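PDB 6D25: alpha-L-arabinosidase from Xanthomonas axonopodis pv. citri, which probably hydrolyses alpha-L-arabinofuranosyl side groups of arabinoxylans, including those of internally di-substituted xylose units, as a GH51 arabinofuranosidase. Local coordinates for residues L263-P275 / Q290-I302. Sequence-based numbering, arbitrary orientation.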
ATOM      1  N   LEU A 263       0.550 -13.963 -17.449  1.00 15.95           N
ATOM      2  CA  LEU A 263      -0.150 -12.684 -17.445  1.00 16.30           C
ATOM      3  C   LEU A 263      -1.617 -12.968 -17.786  1.00 17.13           C
ATOM      4  O   LEU A 263      -1.879 -13.561 -18.816  1.00 16.57           O
ATOM      5  CB  LEU A 263       0.460 -11.744 -18.477  1.00 16.93           C
ATOM      6  CG  LEU A 263      -0.213 -10.371 -18.565  1.00 17.30           C
ATOM      7  CD1 LEU A 263       0.062  -9.569 -17.320  1.00 17.19           C
ATOM      8  CD2 LEU A 263       0.266  -9.599 -19.771  1.00 18.07           C
ATOM      9  N   SER A 264      -2.555 -12.575 -16.928  1.00 17.46           N
ATOM     10  CA  SER A 264      -3.958 -12.893 -17.180  1.00 19.33           C
ATOM     11  C   SER A 264      -4.575 -11.886 -18.158  1.00 20.16           C
ATOM     12  O   SER A 264      -4.203 -10.752 -18.182  1.00 23.37           O
ATOM     13  CB  SER A 264      -4.740 -12.996 -15.916  1.00 19.99           C
ATOM     14  OG  SER A 264      -4.832 -11.736 -15.311  1.00 22.61           O
ATOM     15  N   MET A 265      -5.468 -12.341 -18.995  1.00 19.99           N
ATOM     16  CA  MET A 265      -6.316 -11.479 -19.789  1.00 20.88           C
ATOM     17  C   MET A 265      -7.764 -11.959 -19.634  1.00 19.83           C
ATOM     18  O   MET A 265      -7.991 -13.113 -19.357  1.00 19.38           O
ATOM     19  CB  MET A 265      -5.910 -11.473 -21.259  1.00 22.75           C
ATOM     20  CG  MET A 265      -6.069 -12.759 -21.990  1.00 23.99           C
ATOM     21  SD  MET A 265      -5.966 -12.483 -23.840  1.00 29.54           S
ATOM     22  CE  MET A 265      -7.629 -11.911 -24.179  1.00 28.50           C
ATOM     23  N   HIS A 266      -8.698 -11.044 -19.786  1.00 19.95           N
ATOM     24  CA  HIS A 266     -10.124 -11.299 -19.570  1.00 20.45           C
ATOM     25  C   HIS A 266     -10.880 -10.784 -20.795  1.00 18.30           C
ATOM     26  O   HIS A 266     -10.637  -9.637 -21.196  1.00 16.36           O
ATOM     27  CB  HIS A 266     -10.661 -10.572 -18.330  1.00 22.79           C
ATOM     28  CG  HIS A 266     -10.043 -11.032 -17.057  1.00 26.61           C
ATOM     29  ND1 HIS A 266     -10.227 -10.400 -15.867  1.00 31.04           N
ATOM     30  CD2 HIS A 266      -9.324 -12.127 -16.756  1.00 31.11           C
ATOM     31  CE1 HIS A 266      -9.622 -11.051 -14.905  1.00 31.19           C
ATOM     32  NE2 HIS A 266      -9.052 -12.106 -15.419  1.00 30.79           N
ATOM     33  N   TYR A 267     -11.783 -11.624 -21.351  1.00 17.24           N
ATOM     34  CA  TYR A 267     -12.690 -11.153 -22.391  1.00 17.07           C
ATOM     35  C   TYR A 267     -13.988 -11.958 -22.355  1.00 16.79           C
ATOM     36  O   TYR A 267     -13.989 -13.159 -22.638  1.00 16.59           O
ATOM     37  CB  TYR A 267     -12.078 -11.292 -23.787  1.00 17.68           C
ATOM     38  CG  TYR A 267     -13.024 -10.877 -24.893  1.00 17.71           C
ATOM     39  CD1 TYR A 267     -13.460  -9.564 -24.990  1.00 17.58           C
ATOM     40  CD2 TYR A 267     -13.529 -11.798 -25.801  1.00 17.47           C
ATOM     41  CE1 TYR A 267     -14.373  -9.164 -25.946  1.00 18.07           C
ATOM     42  CE2 TYR A 267     -14.446 -11.414 -26.763  1.00 17.73           C
ATOM     43  CZ  TYR A 267     -14.870 -10.097 -26.849  1.00 18.40           C
ATOM     44  OH  TYR A 267     -15.799  -9.733 -27.802  1.00 19.02           O
ATOM     45  N   TYR A 268     -15.080 -11.276 -22.038  1.00 16.71           N
ATOM     46  CA  TYR A 268     -16.414 -11.838 -22.056  1.00 16.74           C
ATOM     47  C   TYR A 268     -17.090 -11.546 -23.386  1.00 17.17           C
ATOM     48  O   TYR A 268     -16.918 -10.486 -23.997  1.00 16.53           O
ATOM     49  CB  TYR A 268     -17.274 -11.247 -20.940  1.00 17.05           C
ATOM     50  CG  TYR A 268     -16.886 -11.723 -19.573  1.00 17.08           C
ATOM     51  CD1 TYR A 268     -17.298 -12.960 -19.116  1.00 16.88           C
ATOM     52  CD2 TYR A 268     -16.066 -10.969 -18.754  1.00 17.61           C
ATOM     53  CE1 TYR A 268     -16.925 -13.423 -17.864  1.00 17.11           C
ATOM     54  CE2 TYR A 268     -15.667 -11.442 -17.509  1.00 17.30           C
ATOM     55  CZ  TYR A 268     -16.110 -12.667 -17.050  1.00 17.40           C
ATOM     56  OH  TYR A 268     -15.721 -13.147 -15.816  1.00 17.72           O
ATOM     57  N   THR A 269     -17.914 -12.516 -23.779  1.00 17.46           N
ATOM     58  CA  THR A 269     -18.738 -12.401 -24.947  1.00 17.73           C
ATOM     59  C   THR A 269     -20.100 -11.858 -24.496  1.00 17.92           C
ATOM     60  O   THR A 269     -20.872 -12.584 -23.843  1.00 17.65           O
ATOM     61  CB  THR A 269     -18.841 -13.764 -25.646  1.00 17.53           C
ATOM     62  OG1 THR A 269     -17.533 -14.184 -26.063  1.00 16.76           O
ATOM     63  CG2 THR A 269     -19.775 -13.744 -26.828  1.00 18.06           C
ATOM     64  N   ILE A 270     -20.371 -10.593 -24.818  1.00 19.00           N
ATOM     65  CA  ILE A 270     -21.540  -9.934 -24.262  1.00 19.58           C
ATOM     66  C   ILE A 270     -22.355  -9.364 -25.425  1.00 21.23           C
ATOM     67  O   ILE A 270     -22.176  -8.203 -25.808  1.00 20.79           O
ATOM     68  CB  ILE A 270     -21.159  -8.838 -23.242  1.00 20.08           C
ATOM     69  CG1 ILE A 270     -20.142  -9.337 -22.223  1.00 19.94           C
ATOM     70  CG2 ILE A 270     -22.403  -8.268 -22.585  1.00 20.33           C
ATOM     71  CD1 ILE A 270     -19.801  -8.327 -21.139  1.00 20.89           C
ATOM     72  N   PRO A 271     -23.269 -10.156 -25.966  1.00 22.09           N
ATOM     73  CA  PRO A 271     -24.116  -9.607 -27.012  1.00 23.06           C
ATOM     74  C   PRO A 271     -24.904  -8.387 -26.510  1.00 23.36           C
ATOM     75  O   PRO A 271     -25.416  -8.391 -25.380  1.00 23.25           O
ATOM     76  CB  PRO A 271     -25.089 -10.728 -27.422  1.00 22.94           C
ATOM     77  CG  PRO A 271     -24.930 -11.801 -26.399  1.00 22.40           C
ATOM     78  CD  PRO A 271     -23.651 -11.532 -25.640  1.00 22.25           C
ATOM     79  N   GLY A 272     -24.915  -7.336 -27.338  1.00 24.03           N
ATOM     80  CA  GLY A 272     -25.552  -6.068 -27.010  1.00 24.55           C
ATOM     81  C   GLY A 272     -24.663  -5.152 -26.176  1.00 25.72           C
ATOM     82  O   GLY A 272     -25.052  -4.025 -25.893  1.00 25.09           O
ATOM     83  N   GLY A 273     -23.472  -5.610 -25.755  1.00 25.44           N
ATOM     84  CA  GLY A 273     -22.578  -4.775 -24.966  1.00 25.63           C
ATOM     85  C   GLY A 273     -22.983  -4.671 -23.500  1.00 25.74           C
ATOM     86  O   GLY A 273     -24.031  -5.100 -23.080  1.00 25.43           O
ATOM     87  N   TRP A 274     -22.115  -4.037 -22.737  1.00 26.94           N
ATOM     88  CA  TRP A 274     -22.294  -3.801 -21.315  1.00 27.89           C
ATOM     89  C   TRP A 274     -23.334  -2.702 -21.118  1.00 27.82           C
ATOM     90  O   TRP A 274     -23.297  -1.769 -21.853  1.00 29.41           O
ATOM     91  CB  TRP A 274     -20.946  -3.397 -20.676  1.00 29.11           C
ATOM     92  CG  TRP A 274     -21.060  -3.380 -19.189  1.00 29.30           C
ATOM     93  CD1 TRP A 274     -21.443  -2.342 -18.398  1.00 29.78           C
ATOM     94  CD2 TRP A 274     -20.924  -4.525 -18.330  1.00 28.89           C
ATOM     95  NE1 TRP A 274     -21.495  -2.743 -17.098  1.00 29.35           N
ATOM     96  CE2 TRP A 274     -21.206  -4.084 -17.022  1.00 29.94           C
ATOM     97  CE3 TRP A 274     -20.592  -5.860 -18.543  1.00 28.82           C
ATOM     98  CZ2 TRP A 274     -21.114  -4.934 -15.918  1.00 29.43           C
ATOM     99  CZ3 TRP A 274     -20.524  -6.702 -17.458  1.00 29.23           C
ATOM    100  CH2 TRP A 274     -20.778  -6.242 -16.164  1.00 29.17           C
ATOM    101  N   PRO A 275     -24.228  -2.779 -20.141  1.00 27.58           N
ATOM    102  CA  PRO A 275     -24.408  -3.931 -19.232  1.00 26.54           C
ATOM    103  C   PRO A 275     -25.181  -5.091 -19.897  1.00 25.29           C
ATOM    104  O   PRO A 275     -25.963  -4.866 -20.812  1.00 24.07           O
ATOM    105  CB  PRO A 275     -25.251  -3.360 -18.086  1.00 27.32           C
ATOM    106  CG  PRO A 275     -26.074  -2.262 -18.734  1.00 28.17           C
ATOM    107  CD  PRO A 275     -25.201  -1.716 -19.847  1.00 27.97           C
ATOM    108  N   GLN A 290     -24.613 -12.257 -33.858  1.00 23.21           N
ATOM    109  CA  GLN A 290     -23.940 -11.212 -33.094  1.00 24.55           C
ATOM    110  C   GLN A 290     -23.090 -11.846 -31.967  1.00 22.05           C
ATOM    111  O   GLN A 290     -21.983 -11.404 -31.718  1.00 20.42           O
ATOM    112  CB  GLN A 290     -24.918 -10.187 -32.506  1.00 28.00           C
ATOM    113  CG  GLN A 290     -24.175  -8.920 -32.035  1.00 33.67           C
ATOM    114  CD  GLN A 290     -24.590  -8.208 -30.760  1.00 38.68           C
ATOM    115  OE1 GLN A 290     -23.720  -7.624 -30.066  1.00 39.64           O
ATOM    116  NE2 GLN A 290     -25.906  -8.193 -30.475  1.00 38.49           N
ATOM    117  N   THR A 291     -23.632 -12.846 -31.288  1.00 19.42           N
ATOM    118  CA  THR A 291     -22.911 -13.512 -30.216  1.00 19.12           C
ATOM    119  C   THR A 291     -21.639 -14.189 -30.751  1.00 18.62           C
ATOM    120  O   THR A 291     -20.564 -14.075 -30.162  1.00 17.45           O
ATOM    121  CB  THR A 291     -23.810 -14.538 -29.509  1.00 18.52           C
ATOM    122  OG1 THR A 291     -24.981 -13.882 -29.050  1.00 19.04           O
ATOM    123  CG2 THR A 291     -23.118 -15.205 -28.357  1.00 18.41           C
ATOM    124  N   LEU A 292     -21.760 -14.903 -31.871  1.00 18.32           N
ATOM    125  CA  LEU A 292     -20.626 -15.598 -32.417  1.00 18.37           C
ATOM    126  C   LEU A 292     -19.578 -14.601 -32.947  1.00 18.70           C
ATOM    127  O   LEU A 292     -18.379 -14.817 -32.808  1.00 17.00           O
ATOM    128  CB  LEU A 292     -21.102 -16.575 -33.505  1.00 18.87           C
ATOM    129  CG  LEU A 292     -22.097 -17.640 -33.047  1.00 19.17           C
ATOM    130  CD1 LEU A 292     -22.387 -18.630 -34.170  1.00 20.74           C
ATOM    131  CD2 LEU A 292     -21.584 -18.373 -31.797  1.00 18.89           C
ATOM    132  N   SER A 293     -20.036 -13.519 -33.574  1.00 19.45           N
ATOM    133  CA  SER A 293     -19.146 -12.463 -34.041  1.00 20.48           C
ATOM    134  C   SER A 293     -18.346 -11.895 -32.862  1.00 20.55           C
ATOM    135  O   SER A 293     -17.097 -11.750 -32.919  1.00 20.68           O
ATOM    136  CB  SER A 293     -19.919 -11.389 -34.731  1.00 21.17           C
ATOM    137  OG  SER A 293     -19.053 -10.388 -35.236  1.00 22.79           O
ATOM    138  N   ARG A 294     -19.036 -11.582 -31.784  1.00 20.93           N
ATOM    139  CA  ARG A 294     -18.367 -11.057 -30.610  1.00 21.61           C
ATOM    140  C   ARG A 294     -17.384 -12.072 -30.023  1.00 19.40           C
ATOM    141  O   ARG A 294     -16.309 -11.663 -29.570  1.00 18.37           O
ATOM    142  CB  ARG A 294     -19.378 -10.600 -29.556  1.00 24.05           C
ATOM    143  CG  ARG A 294     -19.909  -9.207 -29.862  1.00 27.69           C
ATOM    144  CD  ARG A 294     -20.986  -8.774 -28.907  1.00 31.13           C
ATOM    145  NE  ARG A 294     -21.417  -7.387 -29.109  1.00 35.31           N
ATOM    146  CZ  ARG A 294     -20.939  -6.352 -28.416  1.00 35.94           C
ATOM    147  NH1 ARG A 294     -21.375  -5.141 -28.703  1.00 36.26           N
ATOM    148  NH2 ARG A 294     -20.052  -6.539 -27.440  1.00 34.16           N
ATOM    149  N   THR A 295     -17.720 -13.356 -30.016  1.00 17.92           N
ATOM    150  CA  THR A 295     -16.818 -14.311 -29.353  1.00 17.76           C
ATOM    151  C   THR A 295     -15.516 -14.436 -30.166  1.00 17.15           C
ATOM    152  O   THR A 295     -14.444 -14.628 -29.611  1.00 16.36           O
ATOM    153  CB  THR A 295     -17.504 -15.647 -29.053  1.00 17.68           C
ATOM    154  OG1 THR A 295     -16.959 -16.180 -27.836  1.00 17.51           O
ATOM    155  CG2 THR A 295     -17.294 -16.666 -30.145  1.00 18.35           C
ATOM    156  N   LEU A 296     -15.626 -14.300 -31.487  1.00 17.98           N
ATOM    157  CA  LEU A 296     -14.478 -14.495 -32.368  1.00 18.87           C
ATOM    158  C   LEU A 296     -13.418 -13.384 -32.211  1.00 18.47           C
ATOM    159  O   LEU A 296     -12.264 -13.566 -32.625  1.00 18.67           O
ATOM    160  CB  LEU A 296     -14.964 -14.584 -33.815  1.00 19.66           C
ATOM    161  CG  LEU A 296     -15.575 -15.941 -34.192  1.00 19.92           C
ATOM    162  CD1 LEU A 296     -16.249 -15.846 -35.555  1.00 20.57           C
ATOM    163  CD2 LEU A 296     -14.519 -17.000 -34.245  1.00 19.85           C
ATOM    164  N   VAL A 297     -13.797 -12.295 -31.591  1.00 18.18           N
ATOM    165  CA  VAL A 297     -12.877 -11.194 -31.338  1.00 19.01           C
ATOM    166  C   VAL A 297     -11.690 -11.693 -30.458  1.00 18.32           C
ATOM    167  O   VAL A 297     -10.585 -11.141 -30.510  1.00 17.79           O
ATOM    168  CB  VAL A 297     -13.636 -10.016 -30.698  1.00 19.71           C
ATOM    169  CG1 VAL A 297     -12.693  -8.933 -30.189  1.00 20.53           C
ATOM    170  CG2 VAL A 297     -14.659  -9.401 -31.635  1.00 20.21           C
ATOM    171  N   MET A 298     -11.917 -12.746 -29.679  1.00 17.69           N
ATOM    172  CA  MET A 298     -10.834 -13.375 -28.888  1.00 17.88           C
ATOM    173  C   MET A 298      -9.562 -13.581 -29.728  1.00 18.08           C
ATOM    174  O   MET A 298      -8.455 -13.408 -29.214  1.00 16.67           O
ATOM    175  CB  MET A 298     -11.301 -14.709 -28.311  1.00 17.80           C
ATOM    176  CG  MET A 298     -10.268 -15.423 -27.460  1.00 18.66           C
ATOM    177  SD  MET A 298      -9.892 -14.611 -25.903  1.00 18.25           S
ATOM    178  CE  MET A 298     -11.292 -15.071 -24.887  1.00 18.08           C
ATOM    179  N   ASP A 299      -9.698 -13.965 -31.007  1.00 18.73           N
ATOM    180  CA  ASP A 299      -8.523 -14.234 -31.805  1.00 20.05           C
ATOM    181  C   ASP A 299      -7.689 -12.954 -32.011  1.00 20.04           C
ATOM    182  O   ASP A 299      -6.477 -12.980 -31.868  1.00 19.88           O
ATOM    183  CB  ASP A 299      -8.860 -14.860 -33.158  1.00 22.62           C
ATOM    184  CG  ASP A 299      -7.586 -15.262 -33.891  1.00 25.34           C
ATOM    185  OD1 ASP A 299      -6.891 -16.150 -33.438  1.00 27.44           O
ATOM    186  OD2 ASP A 299      -7.264 -14.621 -34.859  1.00 31.19           O
ATOM    187  N   GLU A 300      -8.348 -11.838 -32.344  1.00 19.89           N
ATOM    188  CA  GLU A 300      -7.669 -10.556 -32.525  1.00 20.67           C
ATOM    189  C   GLU A 300      -6.995 -10.116 -31.215  1.00 19.58           C
ATOM    190  O   GLU A 300      -5.855  -9.653 -31.222  1.00 19.12           O
ATOM    191  CB  GLU A 300      -8.675  -9.500 -33.001  1.00 22.99           C
ATOM    192  CG  GLU A 300      -8.093  -8.116 -33.082  1.00 26.83           C
ATOM    193  CD  GLU A 300      -9.084  -7.015 -33.440  1.00 30.66           C
ATOM    194  OE1 GLU A 300     -10.237  -7.343 -33.847  1.00 31.64           O
ATOM    195  OE2 GLU A 300      -8.672  -5.834 -33.310  1.00 33.10           O
ATOM    196  N   LEU A 301      -7.713 -10.225 -30.093  1.00 18.43           N
ATOM    197  CA  LEU A 301      -7.158  -9.831 -28.784  1.00 18.05           C
ATOM    198  C   LEU A 301      -5.913 -10.661 -28.468  1.00 17.75           C
ATOM    199  O   LEU A 301      -4.871 -10.092 -28.082  1.00 17.34           O
ATOM    200  CB  LEU A 301      -8.206 -10.029 -27.691  1.00 17.90           C
ATOM    201  CG  LEU A 301      -9.467  -9.173 -27.804  1.00 18.30           C
ATOM    202  CD1 LEU A 301     -10.418  -9.539 -26.678  1.00 18.20           C
ATOM    203  CD2 LEU A 301      -9.172  -7.675 -27.792  1.00 18.70           C
ATOM    204  N   ILE A 302      -5.989 -11.985 -28.606  1.00 17.19           N
ATOM    205  CA  ILE A 302      -4.820 -12.811 -28.318  1.00 16.84           C
ATOM    206  C   ILE A 302      -3.645 -12.417 -29.221  1.00 17.27           C
ATOM    207  O   ILE A 302      -2.502 -12.295 -28.756  1.00 15.90           O
ATOM    208  CB  ILE A 302      -5.158 -14.301 -28.431  1.00 16.82           C
ATOM    209  CG1 ILE A 302      -6.077 -14.710 -27.276  1.00 16.63           C
ATOM    210  CG2 ILE A 302      -3.899 -15.142 -28.483  1.00 16.98           C
ATOM    211  CD1 ILE A 302      -6.681 -16.100 -27.403  1.00 16.70           C
TER
HETATM  212  O   HOH W   1     -18.282  -9.032 -26.096  1.00 20.55           O
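Strand 263-269 and helix 290-302 run nearly antiparallel, at 164°, with axes 7.7 Å apart at closest, and Met265, Tyr267 and Thr269 alternate toward the helix. The Tyr267 ring, swung by a chi1 of 177°, slants obliquely toward the helix; Leu301 CD1 sits over one face, 3.7 Å from the centroid, a CH-pi contact. Tyr267 OH donates to Arg294 O (2.7 Å). Because Met298 N turns to Thr295 O, that carbonyl lacks its usual i+4 donor and takes Val297 N from the opposite face. Thr269 and Thr295 join hydroxyls, OG1 to OG1, at 2.7 Å, while the unbranched Met265 bends at chi3 to pack CE against Met298 SD. Beyond the strand comes a type II turn, Ile270 to Gly273: Pro271 suits its second position, and Gly272 easily adopts the positive phi (84°) of the third. Gln290 OE1 accepts a nearly straight bond from Gly272 N (3.0 Å). The Arg294 guanidinium lies with one face against the turn, and a water links Tyr267 OH, Tyr268 O and Ile270 N. This is the strand-to-helix packing of a (beta/alpha)8 barrel, the fold of GH51 catalytic domains: apolar contacts fill the end near Met265, hydroxyls fasten the strand's C-terminal part, and the Gln290 amide ties down the turn.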